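Local coordinates for protein putative secreted glycosylhydrolase (Parabacteroides distasonis ATCC 8503, PDB 3IMM) that is a putative secreted glycoside hydrolase, probably acting on sugar substrates as other members of the 3-keto-disaccharide hydrolase family do, at residues A[47-59]-A[116-130]. Residues are numbered along the deposited sequence; the frame is centred on the assembly and turned at random.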
loop_
_atom_site.group_PDB
_atom_site.type_symbol
_atom_site.label_atom_id
_atom_site.label_comp_id
_atom_site.label_asym_id
_atom_site.label_seq_id
_atom_site.Cartn_x
_atom_site.Cartn_y
_atom_site.Cartn_z
ATOM N N GLU A 47 -2.003 -5.880 13.686
ATOM C CA GLU A 47 -1.380 -7.091 13.175
ATOM C C GLU A 47 -2.480 -8.114 12.952
ATOM O O GLU A 47 -3.586 -7.999 13.546
ATOM C CB GLU A 47 -0.354 -7.647 14.160
ATOM C CG GLU A 47 -0.906 -7.941 15.534
ATOM C CD GLU A 47 0.155 -8.459 16.477
ATOM O OE1 GLU A 47 1.298 -8.729 16.016
ATOM O OE2 GLU A 47 -0.159 -8.604 17.682
ATOM N N ASN A 48 -2.204 -9.101 12.109
ATOM C CA ASN A 48 -3.147 -10.237 11.930
ATOM C C ASN A 48 -4.526 -9.745 11.520
ATOM O O ASN A 48 -5.534 -9.953 12.200
ATOM C CB ASN A 48 -3.208 -11.093 13.206
ATOM C CG ASN A 48 -1.884 -11.740 13.498
ATOM O OD1 ASN A 48 -1.221 -12.244 12.574
ATOM N ND2 ASN A 48 -1.470 -11.721 14.764
ATOM N N PHE A 49 -4.523 -9.073 10.383
ATOM C CA PHE A 49 -5.668 -8.383 9.878
ATOM C C PHE A 49 -5.798 -8.538 8.360
ATOM O O PHE A 49 -4.886 -8.973 7.700
ATOM C CB PHE A 49 -5.555 -6.904 10.256
ATOM C CG PHE A 49 -4.433 -6.178 9.596
ATOM C CD1 PHE A 49 -4.569 -5.668 8.300
ATOM C CD2 PHE A 49 -3.247 -5.946 10.281
ATOM C CE1 PHE A 49 -3.518 -4.958 7.696
ATOM C CE2 PHE A 49 -2.197 -5.267 9.676
ATOM C CZ PHE A 49 -2.334 -4.770 8.389
ATOM N N GLU A 50 -6.990 -8.236 7.860
ATOM C CA GLU A 50 -7.205 -8.000 6.460
ATOM C C GLU A 50 -7.784 -6.609 6.252
ATOM O O GLU A 50 -8.743 -6.169 6.972
ATOM C CB GLU A 50 -8.066 -9.084 5.804
ATOM C CG GLU A 50 -9.361 -9.350 6.401
ATOM C CD GLU A 50 -10.038 -10.572 5.782
ATOM O OE1 GLU A 50 -9.589 -11.058 4.736
ATOM O OE2 GLU A 50 -11.011 -11.048 6.361
ATOM N N LEU A 51 -7.165 -5.908 5.300
ATOM C CA LEU A 51 -7.495 -4.543 4.964
ATOM C C LEU A 51 -8.119 -4.585 3.575
ATOM O O LEU A 51 -7.557 -5.170 2.662
ATOM C CB LEU A 51 -6.213 -3.695 5.012
ATOM C CG LEU A 51 -6.227 -2.230 4.554
ATOM C CD1 LEU A 51 -7.026 -1.369 5.529
ATOM C CD2 LEU A 51 -4.801 -1.687 4.391
ATOM N N ASP A 52 -9.303 -3.991 3.446
ATOM C CA ASP A 52 -10.003 -3.801 2.174
ATOM C C ASP A 52 -10.057 -2.322 1.853
ATOM O O ASP A 52 -10.257 -1.467 2.758
ATOM C CB ASP A 52 -11.452 -4.264 2.292
ATOM C CG ASP A 52 -11.684 -5.613 1.733
ATOM O OD1 ASP A 52 -10.804 -6.456 1.824
ATOM O OD2 ASP A 52 -12.766 -5.816 1.208
ATOM N N LEU A 53 -9.923 -2.017 0.568
ATOM C CA LEU A 53 -10.081 -0.654 0.104
ATOM C C LEU A 53 -10.393 -0.638 -1.379
ATOM O O LEU A 53 -9.974 -1.520 -2.121
ATOM C CB LEU A 53 -8.812 0.143 0.357
ATOM C CG LEU A 53 -7.500 -0.281 -0.333
ATOM C CD1 LEU A 53 -6.639 0.926 -0.624
ATOM C CD2 LEU A 53 -6.708 -1.317 0.481
ATOM N N ASP A 54 -11.140 0.372 -1.795
ATOM C CA ASP A 54 -11.371 0.652 -3.193
ATOM C C ASP A 54 -10.388 1.737 -3.501
ATOM O O ASP A 54 -10.080 2.548 -2.614
ATOM C CB ASP A 54 -12.795 1.171 -3.442
ATOM C CG ASP A 54 -13.896 0.183 -3.000
ATOM O OD1 ASP A 54 -13.595 -1.002 -2.771
ATOM O OD2 ASP A 54 -15.080 0.605 -2.868
ATOM N N PHE A 55 -9.877 1.757 -4.738
ATOM C CA PHE A 55 -9.139 2.895 -5.227
ATOM C C PHE A 55 -9.391 3.119 -6.713
ATOM O O PHE A 55 -9.733 2.172 -7.454
ATOM C CB PHE A 55 -7.655 2.737 -4.936
ATOM C CG PHE A 55 -6.995 1.654 -5.703
ATOM C CD1 PHE A 55 -6.404 1.925 -6.954
ATOM C CD2 PHE A 55 -6.911 0.365 -5.185
ATOM C CE1 PHE A 55 -5.759 0.921 -7.663
ATOM C CE2 PHE A 55 -6.285 -0.656 -5.908
ATOM C CZ PHE A 55 -5.719 -0.385 -7.141
ATOM N N LYS A 56 -9.247 4.381 -7.135
ATOM C CA LYS A 56 -9.343 4.787 -8.556
ATOM C C LYS A 56 -8.068 5.521 -8.940
ATOM O O LYS A 56 -7.593 6.389 -8.225
ATOM C CB LYS A 56 -10.555 5.707 -8.739
ATOM C CG LYS A 56 -10.803 6.297 -10.134
ATOM C CD LYS A 56 -12.164 7.069 -10.185
ATOM C CE LYS A 56 -12.082 8.381 -9.446
ATOM N NZ LYS A 56 -13.273 9.220 -9.625
ATOM N N THR A 57 -7.518 5.185 -10.086
ATOM C CA THR A 57 -6.309 5.839 -10.544
ATOM C C THR A 57 -6.587 6.953 -11.525
ATOM O O THR A 57 -7.679 7.073 -12.085
ATOM C CB THR A 57 -5.341 4.831 -11.215
ATOM O OG1 THR A 57 -5.903 4.402 -12.452
ATOM C CG2 THR A 57 -5.094 3.631 -10.300
ATOM N N ASP A 58 -5.560 7.781 -11.655
ATOM C CA ASP A 58 -5.350 8.721 -12.725
ATOM C C ASP A 58 -4.255 8.139 -13.650
ATOM O O ASP A 58 -3.539 7.178 -13.287
ATOM C CB ASP A 58 -4.760 9.973 -12.086
ATOM C CG ASP A 58 -5.303 11.249 -12.625
ATOM O OD1 ASP A 58 -6.094 11.219 -13.590
ATOM O OD2 ASP A 58 -4.965 12.299 -12.018
ATOM N N VAL A 59 -4.062 8.760 -14.809
ATOM C CA VAL A 59 -3.006 8.359 -15.701
ATOM C C VAL A 59 -1.707 8.574 -14.929
ATOM O O VAL A 59 -1.481 9.649 -14.407
ATOM C CB VAL A 59 -3.019 9.137 -17.068
ATOM C CG1 VAL A 59 -1.757 8.857 -17.860
ATOM C CG2 VAL A 59 -4.251 8.741 -17.897
ATOM N N VAL A 116 -5.023 -4.102 -12.632
ATOM C CA VAL A 116 -5.593 -2.825 -12.280
ATOM C C VAL A 116 -6.357 -2.345 -13.498
ATOM O O VAL A 116 -5.978 -2.595 -14.635
ATOM C CB VAL A 116 -4.506 -1.789 -11.857
ATOM C CG1 VAL A 116 -3.585 -1.448 -13.018
ATOM C CG2 VAL A 116 -5.145 -0.508 -11.291
ATOM N N LYS A 117 -7.484 -1.684 -13.251
ATOM C CA LYS A 117 -8.293 -1.146 -14.336
ATOM C C LYS A 117 -7.662 0.137 -14.825
ATOM O O LYS A 117 -6.672 0.619 -14.262
ATOM C CB LYS A 117 -9.728 -0.965 -13.858
ATOM C CG LYS A 117 -10.377 -2.308 -13.635
ATOM C CD LYS A 117 -11.668 -2.174 -12.943
ATOM C CE LYS A 117 -12.359 -3.529 -12.793
ATOM N NZ LYS A 117 -13.581 -3.355 -11.913
ATOM N N LYS A 118 -8.215 0.678 -15.898
ATOM C CA LYS A 118 -7.689 1.906 -16.507
ATOM C C LYS A 118 -8.054 3.117 -15.665
ATOM O O LYS A 118 -8.985 3.035 -14.887
ATOM C CB LYS A 118 -8.230 2.047 -17.936
ATOM C CG LYS A 118 -7.580 1.037 -18.881
ATOM C CD LYS A 118 -7.857 1.374 -20.320
ATOM C CE LYS A 118 -7.232 0.339 -21.250
ATOM N NZ LYS A 118 -8.006 0.271 -22.539
ATOM N N PRO A 119 -7.309 4.236 -15.809
ATOM C CA PRO A 119 -7.580 5.431 -15.065
ATOM C C PRO A 119 -9.052 5.715 -15.046
ATOM O O PRO A 119 -9.706 5.531 -16.056
ATOM C CB PRO A 119 -6.828 6.492 -15.849
ATOM C CG PRO A 119 -5.619 5.765 -16.280
ATOM C CD PRO A 119 -6.153 4.438 -16.711
ATOM N N GLY A 120 -9.566 6.116 -13.884
ATOM C CA GLY A 120 -10.996 6.493 -13.749
ATOM C C GLY A 120 -12.001 5.380 -13.495
ATOM O O GLY A 120 -13.200 5.660 -13.319
ATOM N N GLU A 121 -11.527 4.127 -13.468
ATOM C CA GLU A 121 -12.369 2.975 -13.135
ATOM C C GLU A 121 -12.071 2.567 -11.725
ATOM O O GLU A 121 -10.915 2.580 -11.348
ATOM C CB GLU A 121 -12.040 1.787 -14.029
ATOM C CG GLU A 121 -12.331 1.962 -15.507
ATOM C CD GLU A 121 -13.748 2.409 -15.771
ATOM O OE1 GLU A 121 -14.672 1.848 -15.137
ATOM O OE2 GLU A 121 -13.941 3.321 -16.611
ATOM N N TRP A 122 -13.083 2.170 -10.958
ATOM C CA TRP A 122 -12.853 1.803 -9.565
ATOM C C TRP A 122 -12.265 0.418 -9.451
ATOM O O TRP A 122 -12.656 -0.506 -10.162
ATOM C CB TRP A 122 -14.110 1.963 -8.684
ATOM C CG TRP A 122 -14.299 3.385 -8.271
ATOM C CD1 TRP A 122 -15.039 4.313 -8.920
ATOM C CD2 TRP A 122 -13.673 4.073 -7.177
ATOM N NE1 TRP A 122 -14.937 5.519 -8.304
ATOM C CE2 TRP A 122 -14.121 5.404 -7.216
ATOM C CE3 TRP A 122 -12.802 3.692 -6.160
ATOM C CZ2 TRP A 122 -13.715 6.361 -6.280
ATOM C CZ3 TRP A 122 -12.365 4.650 -5.249
ATOM C CH2 TRP A 122 -12.832 5.964 -5.305
ATOM N N ASN A 123 -11.287 0.312 -8.566
ATOM C CA ASN A 123 -10.644 -0.957 -8.228
ATOM C C ASN A 123 -10.944 -1.370 -6.800
ATOM O O ASN A 123 -11.347 -0.554 -5.960
ATOM C CB ASN A 123 -9.118 -0.854 -8.347
ATOM C CG ASN A 123 -8.675 -0.458 -9.712
ATOM O OD1 ASN A 123 -8.420 -1.300 -10.571
ATOM N ND2 ASN A 123 -8.620 0.836 -9.943
ATOM N N HIS A 124 -10.728 -2.654 -6.526
ATOM C CA HIS A 124 -10.830 -3.157 -5.164
ATOM C C HIS A 124 -9.582 -3.975 -4.847
ATOM O O HIS A 124 -9.070 -4.699 -5.701
ATOM C CB HIS A 124 -12.116 -3.981 -4.947
ATOM C CG HIS A 124 -12.226 -4.510 -3.567
ATOM N ND1 HIS A 124 -11.823 -5.784 -3.231
ATOM C CD2 HIS A 124 -12.573 -3.904 -2.413
ATOM C CE1 HIS A 124 -11.984 -5.955 -1.932
ATOM N NE2 HIS A 124 -12.446 -4.837 -1.414
HETATM N N MSE A 125 -9.067 -3.796 -3.631
HETATM C CA MSE A 125 -7.888 -4.504 -3.170
HETATM C C MSE A 125 -8.125 -4.961 -1.733
HETATM O O MSE A 125 -8.628 -4.211 -0.907
HETATM C CB MSE A 125 -6.646 -3.613 -3.249
HETATM C CG MSE A 125 -5.419 -4.198 -2.592
HETATM SE SE MSE A 125 -3.887 -2.976 -2.733
HETATM C CE MSE A 125 -3.514 -3.394 -4.522
ATOM N N ARG A 126 -7.778 -6.209 -1.485
ATOM C CA ARG A 126 -7.733 -6.804 -0.144
ATOM C C ARG A 126 -6.282 -7.217 0.189
ATOM O O ARG A 126 -5.600 -7.874 -0.618
ATOM C CB ARG A 126 -8.657 -8.013 -0.066
ATOM C CG ARG A 126 -8.550 -8.767 1.265
ATOM C CD ARG A 126 -9.662 -9.731 1.420
ATOM N NE ARG A 126 -10.956 -9.046 1.518
ATOM C CZ ARG A 126 -12.145 -9.658 1.492
ATOM N NH1 ARG A 126 -12.245 -10.976 1.444
ATOM N NH2 ARG A 126 -13.243 -8.936 1.533
ATOM N N ILE A 127 -5.806 -6.797 1.348
ATOM C CA ILE A 127 -4.444 -7.112 1.798
ATOM C C ILE A 127 -4.596 -7.900 3.085
ATOM O O ILE A 127 -5.158 -7.404 4.034
ATOM C CB ILE A 127 -3.593 -5.860 2.029
ATOM C CG1 ILE A 127 -3.635 -4.952 0.801
ATOM C CG2 ILE A 127 -2.156 -6.221 2.339
ATOM C CD1 ILE A 127 -3.056 -3.558 1.080
ATOM N N LYS A 128 -4.136 -9.138 3.085
ATOM C CA LYS A 128 -4.185 -10.005 4.250
ATOM C C LYS A 128 -2.791 -10.034 4.849
ATOM O O LYS A 128 -1.819 -10.438 4.192
ATOM C CB LYS A 128 -4.658 -11.432 3.902
ATOM C CG LYS A 128 -5.991 -11.495 3.148
ATOM C CD LYS A 128 -6.550 -12.930 2.994
ATOM C CE LYS A 128 -7.580 -13.266 4.046
ATOM N NZ LYS A 128 -7.990 -14.691 4.053
ATOM N N CYS A 129 -2.708 -9.585 6.100
ATOM C CA CYS A 129 -1.437 -9.435 6.778
ATOM C C CYS A 129 -1.381 -10.351 7.994
ATOM O O CYS A 129 -1.851 -10.018 9.071
ATOM C CB CYS A 129 -1.228 -7.992 7.153
ATOM S SG CYS A 129 -0.993 -6.894 5.728
ATOM N N ALA A 130 -0.796 -11.520 7.792
ATOM C CA ALA A 130 -0.777 -12.573 8.785
ATOM C C ALA A 130 0.661 -12.801 9.212
ATOM O O ALA A 130 1.354 -13.657 8.677
ATOM C CB ALA A 130 -1.430 -13.877 8.212
HETATM O O HOH W 1 -4.668 2.453 -13.648
HETATM O O HOH W 2 -8.448 2.970 -11.672
#
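F49, L51, L53 and F55 form antiparallel hydrogen-bonded pairs with C129, I127, M125 and N123, the strand axes running at 145° and approaching to 4.4 Å; a G1 beta bulge sets N48 and F49 together opposite C129. On the face bearing D52, R126 grips that carboxylate side-on: NE reaches the syn lone pair of OD1 at 2.6 Å and NH2 reaches OD2, with carboxylate and guanidinium nearly coplanar (27°). H124 NE2 adds a weak, bent bond to D52 OD2, so three N-H groups would probably stabilise the negative charge. E50 OE2 and D54 OD2 form salt bridges with R199 and R194 of strand 191-200, and N195 also bonds D54 OD2. K56 lays its CB over the centre of the W122 six-membered ring, 3.7 Å from the centroid. On the other face N123 CB sits over the centre of the F55 ring; chi1 of F55 (68°) sets CG between the backbone N and the carbonyl carbon, turning the ring's face to N123 CB. The N123 amide is fixed at both ends: ND2 donates to F55 O at 3.0 Å, and OD1 accepts from K117 N in its carbonyl plane. C129 CB lies over one face of the F49 ring, offset toward its rim. G120 N, in the type II turn K118 to E121, donates across to T57 O at 2.8 Å. L51, L53 and I127 meet V65 of the second sheet, as expected of a concanavalin-like beta sandwich.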